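Local structure of CRISPR system Cmr subunit Cmr6 (Pyrococcus furiosus, 4W8V) at residues A[17-22]-A[217-222]; A[23-28]-A[48-53]; A[201-206]-A[240-245]. The protein serves as an RNA-binding RAMP subunit that, together with Cmr1, caps the elongated type III-B Cmr ribonucleoprotein complex in CRISPR antiviral defence. All blocks are in the same frame, centred on the assembly; numbering follows the deposited sequence.

All three contacts belong to the RAMP region, which makes up most of this C-terminal piece of Cmr6. Interactions 1 and 3 share the four-stranded antiparallel sheet and have centres about 6 Å apart: interaction 1 sets helix 212-228 on strand 13-21, and interaction 3 spans that strand from 202-209 to 242-244. Along the chain their segments alternate, as the βαββαβ order of a ferredoxin-like core demands. Interaction 2, whose centre is about 14 Å from that of interaction 1 and 10 Å from that of interaction 3, involves a segment directly after 17-22 and one that runs into helix 52-68. It therefore joins the core to strand 25-28 of the separate three-stranded sheet.

Interaction 1. Residues A[17-22]-A[217-222]; sequences GKFKTQ and KAFSLV
The rings of Phe19 and Phe219 arrive from opposite directions, one from the strand and the other from the helix. Phe219 leads with its para carbon: CZ sits 4.1 Å from Phe19 CE1, and Phe19 CZ is equally near, so the approach is to the CE1-CZ side of the strand ring. From the point of view of Phe19, this carbon lies at the ring's edge, close to its plane. The two planes are turned about 75° against each other. Phe219 swings its ring over to the strand because its CG stands anti to the backbone N (chi1 -174°). Phe219 CZ also comes to 3.6 Å from the backbone nitrogen, N, of Gly17, which has no side chain to hold the ring off. Here helix 212-228, the second helix of the ferredoxin-like RAMP core, lies against one face of the antiparallel sheet, and strand 13-21 is an inner strand of that sheet. Hydrogen bonds pair Gly17 and Phe19 with Val205 and Phe203 of the neighbouring strand. Phe219 packs on Val207 as well, while Val222, a turn further along the helix, rests on Val205 and on Ile55 and Thr59 of helix 52-68. Within the strand, Gly17 O lies in the plane of the Phe19 ring at its edge, 3.5 Å from Phe19 CD1.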
loop_
_atom_site.group_PDB
_atom_site.type_symbol
_atom_site.label_atom_id
_atom_site.label_comp_id
_atom_site.label_asym_id
_atom_site.label_seq_id
_atom_site.Cartn_x
_atom_site.Cartn_y
_atom_site.Cartn_z
ATOM N N GLY A 17 -14.954 0.351 -1.136
ATOM C CA GLY A 17 -15.229 1.754 -0.903
ATOM C C GLY A 17 -14.865 2.595 -2.111
ATOM O O GLY A 17 -14.130 2.155 -2.981
ATOM N N LYS A 18 -15.392 3.811 -2.166
ATOM C CA LYS A 18 -15.042 4.752 -3.219
ATOM C C LYS A 18 -14.054 5.791 -2.706
ATOM O O LYS A 18 -14.294 6.423 -1.685
ATOM C CB LYS A 18 -16.285 5.445 -3.763
ATOM C CG LYS A 18 -17.247 4.539 -4.491
ATOM C CD LYS A 18 -18.337 5.365 -5.139
ATOM C CE LYS A 18 -19.436 4.507 -5.730
ATOM N NZ LYS A 18 -20.604 5.357 -6.081
ATOM N N PHE A 19 -12.950 5.969 -3.424
ATOM C CA PHE A 19 -11.874 6.853 -2.984
ATOM C C PHE A 19 -11.576 7.894 -4.044
ATOM O O PHE A 19 -11.633 7.603 -5.231
ATOM C CB PHE A 19 -10.612 6.046 -2.660
ATOM C CG PHE A 19 -10.745 5.173 -1.436
ATOM C CD1 PHE A 19 -11.607 4.079 -1.430
ATOM C CD2 PHE A 19 -10.002 5.444 -0.295
ATOM C CE1 PHE A 19 -11.732 3.274 -0.311
ATOM C CE2 PHE A 19 -10.122 4.647 0.836
ATOM C CZ PHE A 19 -10.978 3.557 0.832
ATOM N N LYS A 20 -11.288 9.117 -3.618
ATOM C CA LYS A 20 -10.861 10.144 -4.558
ATOM C C LYS A 20 -9.422 10.495 -4.267
ATOM O O LYS A 20 -8.980 10.342 -3.133
ATOM C CB LYS A 20 -11.742 11.390 -4.473
ATOM C CG LYS A 20 -11.778 12.034 -3.102
ATOM C CD LYS A 20 -12.777 13.180 -3.053
ATOM C CE LYS A 20 -12.938 13.740 -1.644
ATOM N NZ LYS A 20 -11.763 14.557 -1.228
ATOM N N THR A 21 -8.693 10.939 -5.291
ATOM C CA THR A 21 -7.315 11.387 -5.126
ATOM C C THR A 21 -7.291 12.704 -4.345
ATOM O O THR A 21 -7.747 13.728 -4.855
ATOM C CB THR A 21 -6.618 11.573 -6.496
ATOM O OG1 THR A 21 -7.498 12.267 -7.390
ATOM C CG2 THR A 21 -6.258 10.215 -7.119
ATOM N N GLN A 22 -6.800 12.682 -3.107
ATOM C CA GLN A 22 -6.760 13.905 -2.309
ATOM C C GLN A 22 -5.686 14.864 -2.838
ATOM O O GLN A 22 -5.890 16.078 -2.878
ATOM C CB GLN A 22 -6.511 13.600 -0.830
ATOM C CG GLN A 22 -6.600 14.851 0.060
ATOM C CD GLN A 22 -5.989 14.668 1.442
ATOM O OE1 GLN A 22 -4.877 14.157 1.586
ATOM N NE2 GLN A 22 -6.718 15.089 2.465
ATOM N N LYS A 217 -10.717 -6.007 8.445
ATOM C CA LYS A 217 -9.536 -5.438 9.068
ATOM C C LYS A 217 -8.545 -5.011 7.994
ATOM O O LYS A 217 -7.979 -3.918 8.058
ATOM C CB LYS A 217 -8.895 -6.443 10.018
ATOM C CG LYS A 217 -9.775 -6.816 11.188
ATOM C CD LYS A 217 -9.003 -7.606 12.222
ATOM C CE LYS A 217 -9.923 -8.097 13.337
ATOM N NZ LYS A 217 -9.182 -8.898 14.353
ATOM N N ALA A 218 -8.369 -5.879 7.001
ATOM C CA ALA A 218 -7.496 -5.620 5.866
ATOM C C ALA A 218 -7.881 -4.325 5.171
ATOM O O ALA A 218 -7.032 -3.496 4.836
ATOM C CB ALA A 218 -7.537 -6.788 4.877
ATOM N N PHE A 219 -9.174 -4.155 4.974
ATOM C CA PHE A 219 -9.710 -2.974 4.322
ATOM C C PHE A 219 -9.378 -1.716 5.117
ATOM O O PHE A 219 -9.111 -0.658 4.554
ATOM C CB PHE A 219 -11.227 -3.113 4.145
ATOM C CG PHE A 219 -11.841 -1.999 3.352
ATOM C CD1 PHE A 219 -11.674 -1.934 1.974
ATOM C CD2 PHE A 219 -12.563 -1.004 3.980
ATOM C CE1 PHE A 219 -12.221 -0.898 1.241
ATOM C CE2 PHE A 219 -13.129 0.033 3.251
ATOM C CZ PHE A 219 -12.956 0.085 1.880
ATOM N N SER A 220 -9.390 -1.849 6.435
ATOM C CA SER A 220 -9.152 -0.721 7.319
ATOM C C SER A 220 -7.685 -0.312 7.262
ATOM O O SER A 220 -7.351 0.865 7.307
ATOM C CB SER A 220 -9.564 -1.076 8.746
ATOM O OG SER A 220 -10.967 -1.009 8.888
ATOM N N LEU A 221 -6.815 -1.300 7.135
ATOM C CA LEU A 221 -5.410 -1.024 6.955
ATOM C C LEU A 221 -5.180 -0.336 5.610
ATOM O O LEU A 221 -4.393 0.594 5.515
ATOM C CB LEU A 221 -4.596 -2.317 7.072
ATOM C CG LEU A 221 -4.472 -2.868 8.496
ATOM C CD1 LEU A 221 -3.711 -4.172 8.495
ATOM C CD2 LEU A 221 -3.799 -1.841 9.414
ATOM N N VAL A 222 -5.895 -0.766 4.579
ATOM C CA VAL A 222 -5.718 -0.201 3.244
ATOM C C VAL A 222 -6.139 1.268 3.218
ATOM O O VAL A 222 -5.445 2.122 2.643
ATOM C CB VAL A 222 -6.517 -1.018 2.211
ATOM C CG1 VAL A 222 -6.742 -0.233 0.921
ATOM C CG2 VAL A 222 -5.819 -2.340 1.943
#

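Interaction 2. Residues A[23-28]-A[48-53]; sequences SRLVVG and PYIPGS
Val27 meets Pro48 where strand 25-28, an edge strand of a small three-stranded antiparallel sheet, passes the loop that leads into helix 52-68, the first long helix of the ferredoxin-like RAMP core. The valine touches from its very base. Val27 CB is 3.7 Å from Pro48 CG, the outermost carbon of the proline ring. From CB the two methyls diverge. Val27 CG1, anti to the backbone N (chi1 -175°), keeps beside that same proline carbon and also comes to 3.8 Å from Tyr49 O, a backbone carbonyl oxygen. Val27 CG2 is the more distant branch, at 4.1 Å from Pro48 CG. All three side-chain carbons of the valine thus lie close to the one proline carbon, and the two side chains slide past one another in opposite directions.

Two residues earlier, Leu25 makes a second apolar meeting with Ile50. Both side chains also pack on Phe203 of strand 202-209, so this end of the contact adjoins the main sheet. The loop is tied to strand 143-149 of that sheet by the backbone pairing of Ile50 with Ala147 and by the bond from Gly52 N to Asp146 OD1; Pro51 is at the N-cap position of the helix. In the Leu25 pair the approach is methyl to methyl, with CD2 of Leu25 at 3.7 Å from CD1 of Ile50.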
loop_
_atom_site.group_PDB
_atom_site.type_symbol
_atom_site.label_atom_id
_atom_site.label_comp_id
_atom_site.label_asym_id
_atom_site.label_seq_id
_atom_site.Cartn_x
_atom_site.Cartn_y
_atom_site.Cartn_z
ATOM N N SER A 23 -4.550 14.301 -3.240
ATOM C CA SER A 23 -3.497 15.025 -3.926
ATOM C C SER A 23 -3.281 14.357 -5.287
ATOM O O SER A 23 -3.876 13.322 -5.572
ATOM C CB SER A 23 -2.189 15.036 -3.095
ATOM O OG SER A 23 -1.730 13.723 -2.815
ATOM N N ARG A 24 -2.437 14.937 -6.136
ATOM C CA ARG A 24 -2.216 14.349 -7.446
ATOM C C ARG A 24 -1.563 12.982 -7.346
ATOM O O ARG A 24 -0.742 12.705 -6.456
ATOM C CB ARG A 24 -1.369 15.260 -8.312
ATOM C CG ARG A 24 -2.071 16.489 -8.757
ATOM C CD ARG A 24 -1.096 17.485 -9.324
ATOM N NE ARG A 24 -1.707 18.804 -9.316
ATOM C CZ ARG A 24 -2.228 19.381 -10.387
ATOM N NH1 ARG A 24 -2.181 18.762 -11.559
ATOM N NH2 ARG A 24 -2.779 20.578 -10.287
ATOM N N LEU A 25 -1.939 12.122 -8.278
ATOM C CA LEU A 25 -1.448 10.761 -8.276
ATOM C C LEU A 25 -0.540 10.527 -9.482
ATOM O O LEU A 25 -0.904 10.826 -10.626
ATOM C CB LEU A 25 -2.627 9.792 -8.267
ATOM C CG LEU A 25 -2.377 8.294 -8.318
ATOM C CD1 LEU A 25 -1.639 7.769 -7.055
ATOM C CD2 LEU A 25 -3.741 7.640 -8.494
ATOM N N VAL A 26 0.652 10.019 -9.196
ATOM C CA VAL A 26 1.691 9.809 -10.194
ATOM C C VAL A 26 1.899 8.311 -10.403
ATOM O O VAL A 26 2.331 7.596 -9.510
ATOM C CB VAL A 26 3.005 10.479 -9.764
ATOM C CG1 VAL A 26 4.050 10.387 -10.867
ATOM C CG2 VAL A 26 2.746 11.938 -9.382
ATOM N N VAL A 27 1.555 7.845 -11.593
ATOM C CA VAL A 27 1.483 6.418 -11.906
ATOM C C VAL A 27 2.397 6.077 -13.075
ATOM O O VAL A 27 2.356 6.743 -14.095
ATOM C CB VAL A 27 0.021 6.005 -12.274
ATOM C CG1 VAL A 27 -0.063 4.514 -12.476
ATOM C CG2 VAL A 27 -0.944 6.461 -11.195
ATOM N N GLY A 28 3.228 5.047 -12.929
ATOM C CA GLY A 28 4.061 4.573 -14.023
ATOM C C GLY A 28 3.288 3.683 -14.978
ATOM O O GLY A 28 2.555 2.780 -14.554
ATOM N N PRO A 48 -4.861 5.740 -15.549
ATOM C CA PRO A 48 -4.500 4.344 -15.293
ATOM C C PRO A 48 -5.012 3.849 -13.944
ATOM O O PRO A 48 -5.514 4.623 -13.144
ATOM C CB PRO A 48 -2.973 4.381 -15.333
ATOM C CG PRO A 48 -2.644 5.756 -14.871
ATOM C CD PRO A 48 -3.682 6.628 -15.456
ATOM N N TYR A 49 -4.927 2.558 -13.685
ATOM C CA TYR A 49 -5.330 2.069 -12.373
ATOM C C TYR A 49 -4.144 1.930 -11.438
ATOM O O TYR A 49 -2.991 2.108 -11.837
ATOM C CB TYR A 49 -6.052 0.721 -12.483
ATOM C CG TYR A 49 -5.197 -0.422 -13.005
ATOM C CD1 TYR A 49 -4.602 -1.332 -12.138
ATOM C CD2 TYR A 49 -5.020 -0.606 -14.367
ATOM C CE1 TYR A 49 -3.846 -2.391 -12.615
ATOM C CE2 TYR A 49 -4.266 -1.669 -14.860
ATOM C CZ TYR A 49 -3.685 -2.558 -13.983
ATOM O OH TYR A 49 -2.954 -3.618 -14.491
ATOM N N ILE A 50 -4.459 1.626 -10.181
ATOM C CA ILE A 50 -3.461 1.332 -9.159
ATOM C C ILE A 50 -3.455 -0.158 -8.905
ATOM O O ILE A 50 -4.448 -0.702 -8.419
ATOM C CB ILE A 50 -3.775 2.060 -7.847
ATOM C CG1 ILE A 50 -3.756 3.582 -8.053
ATOM C CG2 ILE A 50 -2.815 1.620 -6.762
ATOM C CD1 ILE A 50 -4.894 4.312 -7.340
ATOM N N PRO A 51 -2.333 -0.827 -9.218
ATOM C CA PRO A 51 -2.217 -2.280 -9.042
ATOM C C PRO A 51 -2.451 -2.714 -7.597
ATOM O O PRO A 51 -1.978 -2.085 -6.659
ATOM C CB PRO A 51 -0.775 -2.577 -9.469
ATOM C CG PRO A 51 -0.329 -1.413 -10.237
ATOM C CD PRO A 51 -1.100 -0.230 -9.755
ATOM N N GLY A 52 -3.189 -3.794 -7.423
ATOM C CA GLY A 52 -3.461 -4.315 -6.096
ATOM C C GLY A 52 -2.202 -4.760 -5.362
ATOM O O GLY A 52 -2.181 -4.833 -4.132
ATOM N N SER A 53 -1.156 -5.081 -6.119
ATOM C CA SER A 53 0.121 -5.449 -5.525
ATOM C C SER A 53 0.747 -4.213 -4.890
ATOM O O SER A 53 1.389 -4.303 -3.845
ATOM C CB SER A 53 1.058 -6.082 -6.568
ATOM O OG SER A 53 1.454 -5.150 -7.567
#

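Interaction 3. Residues A[201-206]-A[240-245]; sequences VPFLVA and GRLVEY
Phe203 and Leu242 share a first torsion of -75°, which sets each CG anti to its own carbonyl carbon; the side chains then cross at about a right angle. They belong to strands 202-209 and 242-244, which are not neighbours in the ferredoxin-like sheet of the RAMP core: strand 13-21 runs between them, and this pair crosses it on the face that carries Phe19 and helix 212-228. The backbone ladder accordingly goes through the middle strand, with Phe19 bonded to Phe203, Lys20 to Val243 and Lys18 to Tyr245. Leu242 does its touching with one methyl. Leu242 CD2 is 3.9 Å from Phe203 CD1 and 4.0 Å from Phe203 CB, so it lies against the root of the phenylalanine, neither squarely over the ring nor at its rim. Further out, Phe203 packs on Ile50 and Pro149, and Leu242 on Val231.

The second meeting is between Pro202 and Tyr245, one residue before Phe203 and three after Leu242, and so on the other face of the sheet. Tyr245 takes the torsion that puts CG between the backbone N and the carbonyl carbon (chi1 73°), and its ring extends past Lys18 of the middle strand to the proline. The hydroxyl is hydrogen-bonded to the carboxylate oxygen OE1 of Glu153, a residue that also touches Pro202; this bond probably holds the end of the ring in place. There Tyr245 OH comes to 3.4 Å from Pro202 CB, while Tyr245 CZ stands 4.2 Å from that same carbon.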
loop_
_atom_site.group_PDB
_atom_site.type_symbol
_atom_site.label_atom_id
_atom_site.label_comp_id
_atom_site.label_asym_id
_atom_site.label_seq_id
_atom_site.Cartn_x
_atom_site.Cartn_y
_atom_site.Cartn_z
ATOM N N VAL A 201 -10.234 12.507 -8.604
ATOM C CA VAL A 201 -10.524 11.438 -9.537
ATOM C C VAL A 201 -10.955 10.231 -8.709
ATOM O O VAL A 201 -10.298 9.875 -7.734
ATOM C CB VAL A 201 -9.312 11.131 -10.418
ATOM C CG1 VAL A 201 -9.567 9.896 -11.264
ATOM C CG2 VAL A 201 -8.973 12.365 -11.291
ATOM N N PRO A 202 -12.105 9.643 -9.049
ATOM C CA PRO A 202 -12.653 8.562 -8.227
ATOM C C PRO A 202 -12.111 7.178 -8.576
ATOM O O PRO A 202 -12.034 6.831 -9.754
ATOM C CB PRO A 202 -14.150 8.636 -8.513
ATOM C CG PRO A 202 -14.261 9.273 -9.846
ATOM C CD PRO A 202 -13.086 10.171 -10.018
ATOM N N PHE A 203 -11.743 6.413 -7.546
ATOM C CA PHE A 203 -11.276 5.045 -7.689
ATOM C C PHE A 203 -12.122 4.123 -6.828
ATOM O O PHE A 203 -12.524 4.486 -5.729
ATOM C CB PHE A 203 -9.783 4.906 -7.294
ATOM C CG PHE A 203 -8.836 5.452 -8.314
ATOM C CD1 PHE A 203 -8.658 6.815 -8.449
ATOM C CD2 PHE A 203 -8.126 4.603 -9.146
ATOM C CE1 PHE A 203 -7.800 7.321 -9.406
ATOM C CE2 PHE A 203 -7.260 5.096 -10.102
ATOM C CZ PHE A 203 -7.093 6.450 -10.234
ATOM N N LEU A 204 -12.380 2.920 -7.330
ATOM C CA LEU A 204 -12.922 1.858 -6.500
ATOM C C LEU A 204 -11.782 1.039 -5.887
ATOM O O LEU A 204 -10.870 0.614 -6.579
ATOM C CB LEU A 204 -13.837 0.956 -7.317
ATOM C CG LEU A 204 -14.726 0.008 -6.520
ATOM C CD1 LEU A 204 -15.891 0.779 -5.919
ATOM C CD2 LEU A 204 -15.224 -1.088 -7.415
ATOM N N VAL A 205 -11.864 0.802 -4.586
ATOM C CA VAL A 205 -10.829 0.116 -3.833
ATOM C C VAL A 205 -11.450 -1.038 -3.066
ATOM O O VAL A 205 -12.466 -0.857 -2.391
ATOM C CB VAL A 205 -10.135 1.068 -2.844
ATOM C CG1 VAL A 205 -9.154 0.312 -1.957
ATOM C CG2 VAL A 205 -9.448 2.224 -3.589
ATOM N N ALA A 206 -10.861 -2.225 -3.160
ATOM C CA ALA A 206 -11.485 -3.398 -2.567
ATOM C C ALA A 206 -10.509 -4.483 -2.156
ATOM O O ALA A 206 -9.448 -4.639 -2.743
ATOM C CB ALA A 206 -12.503 -3.983 -3.546
ATOM N N GLY A 240 -0.174 11.094 -4.277
ATOM C CA GLY A 240 -0.779 9.779 -4.194
ATOM C C GLY A 240 -1.627 9.434 -2.981
ATOM O O GLY A 240 -1.851 8.256 -2.721
ATOM N N ARG A 241 -2.109 10.430 -2.245
ATOM C CA ARG A 241 -2.994 10.156 -1.127
ATOM C C ARG A 241 -4.454 10.000 -1.609
ATOM O O ARG A 241 -4.947 10.830 -2.364
ATOM C CB ARG A 241 -2.932 11.279 -0.085
ATOM C CG ARG A 241 -1.589 11.519 0.552
ATOM C CD ARG A 241 -0.893 10.224 0.932
ATOM N NE ARG A 241 0.233 10.450 1.836
ATOM C CZ ARG A 241 1.474 10.700 1.441
ATOM N NH1 ARG A 241 2.423 10.883 2.340
ATOM N NH2 ARG A 241 1.770 10.767 0.151
ATOM N N LEU A 242 -5.145 8.956 -1.158
ATOM C CA LEU A 242 -6.568 8.776 -1.503
ATOM C C LEU A 242 -7.441 8.690 -0.246
ATOM O O LEU A 242 -7.034 8.073 0.745
ATOM C CB LEU A 242 -6.779 7.523 -2.369
ATOM C CG LEU A 242 -6.354 7.615 -3.836
ATOM C CD1 LEU A 242 -4.956 7.077 -4.047
ATOM C CD2 LEU A 242 -7.359 6.889 -4.759
ATOM N N VAL A 243 -8.627 9.311 -0.282
ATOM C CA VAL A 243 -9.546 9.256 0.853
ATOM C C VAL A 243 -10.966 8.843 0.435
ATOM O O VAL A 243 -11.435 9.210 -0.637
ATOM C CB VAL A 243 -9.603 10.616 1.607
ATOM C CG1 VAL A 243 -8.210 11.027 2.079
ATOM C CG2 VAL A 243 -10.218 11.721 0.741
ATOM N N GLU A 244 -11.623 8.051 1.278
ATOM C CA GLU A 244 -12.993 7.592 1.030
ATOM C C GLU A 244 -13.967 8.772 0.941
ATOM O O GLU A 244 -13.769 9.782 1.609
ATOM C CB GLU A 244 -13.436 6.626 2.137
ATOM C CG GLU A 244 -14.566 5.676 1.751
ATOM C CD GLU A 244 -14.803 4.589 2.795
ATOM O OE1 GLU A 244 -14.141 4.631 3.858
ATOM O OE2 GLU A 244 -15.646 3.694 2.555
ATOM N N TYR A 245 -14.997 8.645 0.104
ATOM C CA TYR A 245 -16.061 9.647 0.026
ATOM C C TYR A 245 -17.438 9.004 -0.097
ATOM O O TYR A 245 -17.539 7.785 -0.230
ATOM C CB TYR A 245 -15.832 10.609 -1.145
ATOM C CG TYR A 245 -16.095 10.032 -2.524
ATOM C CD1 TYR A 245 -15.107 9.331 -3.197
ATOM C CD2 TYR A 245 -17.321 10.220 -3.167
ATOM C CE1 TYR A 245 -15.326 8.809 -4.455
ATOM C CE2 TYR A 245 -17.553 9.697 -4.431
ATOM C CZ TYR A 245 -16.543 8.990 -5.072
ATOM O OH TYR A 245 -16.733 8.459 -6.330
#